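Local coordinates for HhaI Restriction Endonuclease (Haemophilus parahaemolyticus, PDB 6UKF), which probably cuts double-stranded DNA at GCGC sites, as a type II restriction endonuclease held here on its cognate DNA, at residues 54-59 and 155-160; 68-71 and 77-80. All blocks are in the same frame, centred on the assembly; numbering follows the deposited sequence.

Interaction 1: 54-59 and 155-160. With EDO (1,2-ethanediol), chain D; nucleotides of chain B; nucleotides of chain C.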
loop_
_atom_site.group_PDB
_atom_site.type_symbol
_atom_site.label_atom_id
_atom_site.label_comp_id
_atom_site.label_asym_id
_atom_site.label_seq_id
_atom_site.Cartn_x
_atom_site.Cartn_y
_atom_site.Cartn_z
ATOM N N CYS A 54 1.796 -4.195 -4.419
ATOM C CA CYS A 54 1.636 -5.444 -3.686
ATOM C C CYS A 54 2.793 -5.739 -2.730
ATOM O O CYS A 54 3.341 -6.842 -2.719
ATOM C CB CYS A 54 1.389 -6.587 -4.669
ATOM S SG CYS A 54 0.360 -7.903 -4.021
ATOM N N GLY A 55 3.203 -4.756 -1.940
ATOM C CA GLY A 55 4.225 -4.966 -0.936
ATOM C C GLY A 55 5.518 -4.231 -1.268
ATOM O O GLY A 55 5.777 -3.844 -2.411
ATOM N N GLN A 56 6.345 -4.048 -0.237
ATOM C CA GLN A 56 7.578 -3.287 -0.384
ATOM C C GLN A 56 8.531 -3.601 0.762
ATOM O O GLN A 56 8.151 -4.197 1.770
ATOM C CB GLN A 56 7.291 -1.784 -0.383
ATOM C CG GLN A 56 6.702 -1.279 0.932
ATOM C CD GLN A 56 6.867 0.208 1.090
ATOM O OE1 GLN A 56 6.171 0.988 0.445
ATOM N NE2 GLN A 56 7.811 0.614 1.932
ATOM N N PHE A 57 9.780 -3.162 0.596
ATOM C CA PHE A 57 10.735 -3.083 1.695
ATOM C C PHE A 57 11.781 -2.023 1.359
ATOM O O PHE A 57 12.187 -1.889 0.203
ATOM C CB PHE A 57 11.397 -4.433 2.025
ATOM C CG PHE A 57 12.003 -5.148 0.846
ATOM C CD1 PHE A 57 13.331 -4.945 0.497
ATOM C CD2 PHE A 57 11.256 -6.057 0.114
ATOM C CE1 PHE A 57 13.893 -5.622 -0.573
ATOM C CE2 PHE A 57 11.814 -6.734 -0.957
ATOM C CZ PHE A 57 13.132 -6.519 -1.299
ATOM N N VAL A 58 12.203 -1.269 2.373
ATOM C CA VAL A 58 13.189 -0.211 2.180
ATOM C C VAL A 58 14.590 -0.805 2.162
ATOM O O VAL A 58 14.938 -1.654 2.993
ATOM C CB VAL A 58 13.045 0.865 3.273
ATOM C CG1 VAL A 58 14.189 1.864 3.199
ATOM C CG2 VAL A 58 11.707 1.575 3.136
ATOM N N LEU A 59 15.400 -0.359 1.204
ATOM C CA LEU A 59 16.816 -0.692 1.148
ATOM C C LEU A 59 17.622 0.596 1.194
ATOM O O LEU A 59 17.275 1.580 0.531
ATOM C CB LEU A 59 17.171 -1.438 -0.138
ATOM C CG LEU A 59 16.567 -2.829 -0.325
ATOM C CD1 LEU A 59 17.079 -3.429 -1.626
ATOM C CD2 LEU A 59 16.875 -3.745 0.844
ATOM N N ARG A 155 12.471 2.456 -6.097
ATOM C CA ARG A 155 12.179 3.864 -6.315
ATOM C C ARG A 155 12.062 4.594 -4.989
ATOM O O ARG A 155 11.667 4.019 -3.972
ATOM C CB ARG A 155 10.888 4.070 -7.123
ATOM C CG ARG A 155 9.582 3.689 -6.417
ATOM C CD ARG A 155 8.412 3.929 -7.362
ATOM N NE ARG A 155 7.118 3.487 -6.848
ATOM C CZ ARG A 155 6.249 4.264 -6.201
ATOM N NH1 ARG A 155 6.528 5.538 -5.959
ATOM N NH2 ARG A 155 5.095 3.758 -5.791
ATOM N N ILE A 156 12.412 5.881 -5.023
ATOM C CA ILE A 156 12.122 6.769 -3.907
ATOM C C ILE A 156 10.617 6.855 -3.739
ATOM O O ILE A 156 9.889 7.157 -4.692
ATOM C CB ILE A 156 12.699 8.165 -4.188
ATOM C CG1 ILE A 156 14.222 8.116 -4.286
ATOM C CG2 ILE A 156 12.244 9.156 -3.117
ATOM C CD1 ILE A 156 14.834 9.408 -4.803
ATOM N N LYS A 157 10.138 6.603 -2.527
ATOM C CA LYS A 157 8.744 6.880 -2.190
ATOM C C LYS A 157 8.731 7.706 -0.909
ATOM O O LYS A 157 8.982 7.188 0.184
ATOM C CB LYS A 157 7.896 5.619 -2.068
ATOM C CG LYS A 157 6.425 5.938 -1.805
ATOM C CD LYS A 157 5.486 4.790 -2.166
ATOM C CE LYS A 157 5.777 3.516 -1.381
ATOM N NZ LYS A 157 5.521 3.653 0.080
ATOM N N LYS A 158 8.461 8.997 -1.067
ATOM C CA LYS A 158 8.346 9.904 0.062
ATOM C C LYS A 158 7.410 9.320 1.112
ATOM O O LYS A 158 6.377 8.731 0.785
ATOM C CB LYS A 158 7.779 11.225 -0.456
ATOM C CG LYS A 158 7.747 12.351 0.544
ATOM C CD LYS A 158 7.040 13.544 -0.068
ATOM C CE LYS A 158 7.009 14.732 0.869
ATOM N NZ LYS A 158 6.216 15.851 0.287
ATOM N N SER A 159 7.779 9.486 2.380
ATOM C CA SER A 159 6.923 9.034 3.464
ATOM C C SER A 159 5.670 9.904 3.543
ATOM O O SER A 159 5.546 10.939 2.882
ATOM C CB SER A 159 7.685 9.034 4.789
ATOM O OG SER A 159 8.711 8.053 4.784
ATOM N N GLY A 160 4.722 9.463 4.370
ATOM C CA GLY A 160 3.400 10.047 4.390
ATOM C C GLY A 160 3.277 11.246 5.309
ATOM O O GLY A 160 4.224 11.691 5.955
HETATM C C1 EDO D . 6.913 15.900 -3.014
HETATM O O1 EDO D . 7.744 16.729 -2.193
HETATM C C2 EDO D . 5.807 16.754 -3.621
HETATM O O2 EDO D . 4.848 17.056 -2.601
ATOM P P DC B 7 8.423 -1.541 5.014
ATOM O OP1 DC B 7 8.674 -2.897 5.556
ATOM O OP2 DC B 7 9.105 -1.082 3.790
ATOM O "O5'" DC B 7 6.849 -1.389 4.796
ATOM C "C5'" DC B 7 5.982 -1.828 5.828
ATOM C "C4'" DC B 7 4.534 -1.560 5.480
ATOM O "O4'" DC B 7 4.275 -0.135 5.552
ATOM C "C3'" DC B 7 4.107 -2.007 4.075
ATOM O "O3'" DC B 7 2.881 -2.726 4.170
ATOM C "C2'" DC B 7 3.971 -0.703 3.303
ATOM C "C1'" DC B 7 3.564 0.270 4.409
ATOM N N1 DC B 7 3.885 1.682 4.113
ATOM C C2 DC B 7 2.893 2.659 4.244
ATOM O O2 DC B 7 1.761 2.329 4.631
ATOM N N3 DC B 7 3.203 3.945 3.946
ATOM C C4 DC B 7 4.435 4.258 3.533
ATOM N N4 DC B 7 4.695 5.536 3.246
ATOM C C5 DC B 7 5.454 3.274 3.399
ATOM C C6 DC B 7 5.137 2.015 3.697
ATOM P P DG B 6 12.662 3.622 6.587
ATOM O OP1 DG B 6 13.776 2.675 6.799
ATOM O OP2 DG B 6 12.685 4.534 5.420
ATOM O "O5'" DG B 6 11.300 2.802 6.552
ATOM C "C5'" DG B 6 10.993 1.928 7.620
ATOM C "C4'" DG B 6 9.627 1.314 7.427
ATOM O "O4'" DG B 6 8.607 2.338 7.595
ATOM C "C3'" DG B 6 9.376 0.691 6.050
ATOM O "O3'" DG B 6 8.714 -0.547 6.237
ATOM C "C2'" DG B 6 8.521 1.729 5.330
ATOM C "C1'" DG B 6 7.724 2.321 6.481
ATOM N N9 DG B 6 7.236 3.676 6.277
ATOM C C8 DG B 6 7.919 4.745 5.753
ATOM N N7 DG B 6 7.214 5.844 5.720
ATOM C C5 DG B 6 5.986 5.479 6.267
ATOM C C6 DG B 6 4.813 6.245 6.490
ATOM O O6 DG B 6 4.618 7.442 6.245
ATOM N N1 DG B 6 3.798 5.481 7.060
ATOM C C2 DG B 6 3.902 4.150 7.378
ATOM N N2 DG B 6 2.818 3.579 7.922
ATOM N N3 DG B 6 4.991 3.424 7.176
ATOM C C4 DG B 6 5.989 4.151 6.619
ATOM P P DT C 4 8.588 11.538 -11.640
ATOM O OP1 DT C 4 8.811 12.996 -11.777
ATOM O OP2 DT C 4 9.740 10.620 -11.506
ATOM O "O5'" DT C 4 7.611 11.311 -10.410
ATOM C "C5'" DT C 4 6.399 12.027 -10.366
ATOM C "C4'" DT C 4 5.568 11.592 -9.188
ATOM O "O4'" DT C 4 4.999 10.310 -9.448
ATOM C "C3'" DT C 4 6.336 11.446 -7.874
ATOM O "O3'" DT C 4 6.149 12.659 -7.126
ATOM C "C2'" DT C 4 5.755 10.187 -7.212
ATOM C "C1'" DT C 4 4.724 9.675 -8.221
ATOM N N1 DT C 4 4.739 8.216 -8.503
ATOM C C2 DT C 4 3.643 7.459 -8.168
ATOM O O2 DT C 4 2.665 7.911 -7.601
ATOM N N3 DT C 4 3.739 6.136 -8.501
ATOM C C4 DT C 4 4.791 5.511 -9.143
ATOM O O4 DT C 4 4.782 4.314 -9.402
ATOM C C5 DT C 4 5.899 6.367 -9.488
ATOM C C7 DT C 4 7.091 5.802 -10.188
ATOM C C6 DT C 4 5.817 7.666 -9.169
#
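Gln56 and Lys157 cross at about a right angle, Gln56 OE1 receiving NZ of Lys157 at 2.8 Å. The Gln56 side chain starts from CB toward 155-160, with CG wedged between the backbone N and the carbonyl carbon (chi1 64°). Gln56 CG packs on the sugar of DC7 of chain B, 3.7 Å from its C2'. Gln56 CD comes within 3.6 Å of C6 on the same cytosine, where the amide divides its work. OE1 offers a lone pair, in the carbonyl plane, to Lys157 NZ, the C=O...N angle being 144°. Gln56 NE2 donates to phosphate oxygen OP2 of DC7 of chain B at 2.8 Å, nearly straight. With both ends used, the amide's rotation is fixed.

Strands 51-62 and 148-156 do not pair: strand 228-236 runs between them in the antiparallel sheet, and both Gln56 and Lys157 rest on its Asn229. Bends at its last two torsions turn the Lys157 chain toward the glutamine, and NZ also donates to O6 of a further guanine, so Gln56 probably positions a base-reading lysine. Beyond Lys157 the loop, probably a major-groove reading element, meets DG6 of chain B: Ser159 OG donates to N7 at 2.8 Å and Gly160 N to O6 at 2.8 Å, both major-groove acceptors. One face of the Arg155 guanidinium lies over DT4 of chain C, whose C4 is 3.5 Å from the guanidinium plane.

Interaction 2: 68-71 and 77-80; sequences FDYS and EINP. With nucleotides of chain B.
Tyr70 and Ile78 meet because their first torsions carry both side chains into the same space. The tyrosine CG stands anti to the backbone N (chi1 -160°), sending the ring from the end of strand 67-70 toward the loop. In Ile78, CG1 is anti to the carbonyl carbon (chi1 -63°) and the ethyl branch runs on extended, so its end comes closer to the ring than the start of the side chain would suggest.

Ile78 CG1 sits over the ring face in a CH-pi contact, 3.6 Å from the centroid of the Tyr70 ring and only 13° off its normal. Ile78 CD1 reaches back to the root of the tyrosine, 3.7 Å from Tyr70 CB. The two side chains thus run past each other in opposite directions, the isoleucine tip ending beside the start of the tyrosine.

The polar end of the ring is held differently. Tyr70 OH hydrogen-bonds to the carbonyl O of Ser76 and accepts a bond of 2.9 Å from a water; the same water donates more loosely to Glu77 O, at 3.3 Å, bridging hydroxyl and loop backbone. With the ethyl group over one face and these partners at its hydroxyl, the ring ties the returning loop to the strand end. Next along the chain, Ser71 OG donates to OP1 of DG6 of chain B over a short 2.5 Å and accepts from Lys73 N in an ST turn, which probably helps to hold the hydroxyl against the DNA backbone.

The loop then enters helix 80-91, where Asn79 is the N-cap, its OD1 taking Thr82 N. That helix lines Tyr70 with Thr82 and Met86 and meets Ile78 through Gln83, while strand 51-62 pairs with 67-70, an edge strand of the antiparallel sheet.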
loop_
_atom_site.group_PDB
_atom_site.type_symbol
_atom_site.label_atom_id
_atom_site.label_comp_id
_atom_site.label_asym_id
_atom_site.label_seq_id
_atom_site.Cartn_x
_atom_site.Cartn_y
_atom_site.Cartn_z
ATOM N N PHE A 68 23.429 -3.049 -0.743
ATOM C CA PHE A 68 22.211 -2.514 -0.157
ATOM C C PHE A 68 21.945 -3.184 1.179
ATOM O O PHE A 68 22.048 -4.410 1.299
ATOM C CB PHE A 68 21.036 -2.696 -1.114
ATOM C CG PHE A 68 21.101 -1.779 -2.281
ATOM C CD1 PHE A 68 20.574 -0.504 -2.196
ATOM C CD2 PHE A 68 21.740 -2.163 -3.445
ATOM C CE1 PHE A 68 20.658 0.362 -3.258
ATOM C CE2 PHE A 68 21.826 -1.302 -4.514
ATOM C CZ PHE A 68 21.283 -0.036 -4.421
ATOM N N ASP A 69 21.632 -2.372 2.181
ATOM C CA ASP A 69 21.297 -2.859 3.507
ATOM C C ASP A 69 19.787 -2.834 3.693
ATOM O O ASP A 69 19.116 -1.867 3.323
ATOM C CB ASP A 69 21.954 -2.008 4.595
ATOM C CG ASP A 69 23.477 -2.055 4.547
ATOM O OD1 ASP A 69 24.072 -1.084 4.871
ATOM O OD2 ASP A 69 24.093 -3.161 4.129
ATOM N N TYR A 70 19.264 -3.911 4.262
ATOM C CA TYR A 70 17.855 -3.971 4.612
ATOM C C TYR A 70 17.604 -3.046 5.793
ATOM O O TYR A 70 18.296 -3.128 6.810
ATOM C CB TYR A 70 17.518 -5.407 4.992
ATOM C CG TYR A 70 16.053 -5.759 4.937
ATOM C CD1 TYR A 70 15.413 -5.956 3.721
ATOM C CD2 TYR A 70 15.316 -5.930 6.101
ATOM C CE1 TYR A 70 14.079 -6.296 3.666
ATOM C CE2 TYR A 70 13.980 -6.273 6.054
ATOM C CZ TYR A 70 13.368 -6.454 4.833
ATOM O OH TYR A 70 12.039 -6.797 4.761
ATOM N N SER A 71 16.630 -2.152 5.662
ATOM C CA SER A 71 16.384 -1.197 6.731
ATOM C C SER A 71 16.011 -1.944 8.007
ATOM O O SER A 71 15.093 -2.776 7.986
ATOM C CB SER A 71 15.253 -0.236 6.380
ATOM O OG SER A 71 14.941 0.565 7.512
ATOM N N GLU A 77 10.491 -9.481 7.714
ATOM C CA GLU A 77 11.845 -9.997 7.815
ATOM C C GLU A 77 12.365 -10.429 6.451
ATOM O O GLU A 77 11.607 -10.711 5.520
ATOM C CB GLU A 77 11.914 -11.170 8.794
ATOM C CG GLU A 77 11.162 -12.418 8.344
ATOM C CD GLU A 77 11.192 -13.552 9.366
ATOM O OE1 GLU A 77 10.975 -14.649 8.976
ATOM O OE2 GLU A 77 11.469 -13.296 10.645
ATOM N N ILE A 78 13.692 -10.473 6.348
ATOM C CA ILE A 78 14.333 -10.959 5.137
ATOM C C ILE A 78 13.959 -12.417 4.920
ATOM O O ILE A 78 14.135 -13.259 5.811
ATOM C CB ILE A 78 15.853 -10.782 5.260
ATOM C CG1 ILE A 78 16.211 -9.299 5.392
ATOM C CG2 ILE A 78 16.554 -11.393 4.073
ATOM C CD1 ILE A 78 17.645 -9.054 5.802
ATOM N N ASN A 79 13.431 -12.720 3.744
ATOM C CA ASN A 79 13.231 -14.083 3.281
ATOM C C ASN A 79 14.146 -14.349 2.089
ATOM O O ASN A 79 14.825 -13.442 1.596
ATOM C CB ASN A 79 11.755 -14.327 2.926
ATOM C CG ASN A 79 11.276 -13.505 1.746
ATOM O OD1 ASN A 79 11.822 -13.594 0.650
ATOM N ND2 ASN A 79 10.217 -12.730 1.957
ATOM N N PRO A 80 14.224 -15.599 1.622
ATOM C CA PRO A 80 15.195 -15.909 0.559
ATOM C C PRO A 80 14.999 -15.088 -0.700
ATOM O O PRO A 80 15.969 -14.833 -1.423
ATOM C CB PRO A 80 14.978 -17.407 0.311
ATOM C CG PRO A 80 14.433 -17.917 1.598
ATOM C CD PRO A 80 13.570 -16.816 2.135
ATOM P P DG B 6 12.662 3.622 6.587
ATOM O OP1 DG B 6 13.776 2.675 6.799
ATOM O OP2 DG B 6 12.685 4.534 5.420
ATOM O "O5'" DG B 6 11.300 2.802 6.552
ATOM C "C5'" DG B 6 10.993 1.928 7.620
ATOM C "C4'" DG B 6 9.627 1.314 7.427
ATOM O "O4'" DG B 6 8.607 2.338 7.595
ATOM C "C3'" DG B 6 9.376 0.691 6.050
ATOM O "O3'" DG B 6 8.714 -0.547 6.237
ATOM C "C2'" DG B 6 8.521 1.729 5.330
ATOM C "C1'" DG B 6 7.724 2.321 6.481
ATOM N N9 DG B 6 7.236 3.676 6.277
ATOM C C8 DG B 6 7.919 4.745 5.753
ATOM N N7 DG B 6 7.214 5.844 5.720
ATOM C C5 DG B 6 5.986 5.479 6.267
ATOM C C6 DG B 6 4.813 6.245 6.490
ATOM O O6 DG B 6 4.618 7.442 6.245
ATOM N N1 DG B 6 3.798 5.481 7.060
ATOM C C2 DG B 6 3.902 4.150 7.378
ATOM N N2 DG B 6 2.818 3.579 7.922
ATOM N N3 DG B 6 4.991 3.424 7.176
ATOM C C4 DG B 6 5.989 4.151 6.619
HETATM O O HOH W 1 11.339 -8.839 2.862
#

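Interaction 1 is buried at the protein-DNA interface, whereas interaction 2 lies toward the surface, their centres about 13 Å apart. Both reach the same antiparallel sheet: strands 51-62 and 67-70 are neighbours, and Val58 O lies 3.2 Å from Ser71 N in a probable backbone hydrogen bond. The Phe57 ring meets that of Tyr70, so the far side of strand 51-62 shares a hydrophobic layer with interaction 2. In sequence, 68-71 and 77-80 both lie between 54-59 and 155-160. The chemistry across the segments differs: an amide-lysine bond beside bases and phosphate in interaction 1, a CH-pi contact and a water bridge in interaction 2, which touches the DNA through Ser71 at the phosphate of DG6 of chain B.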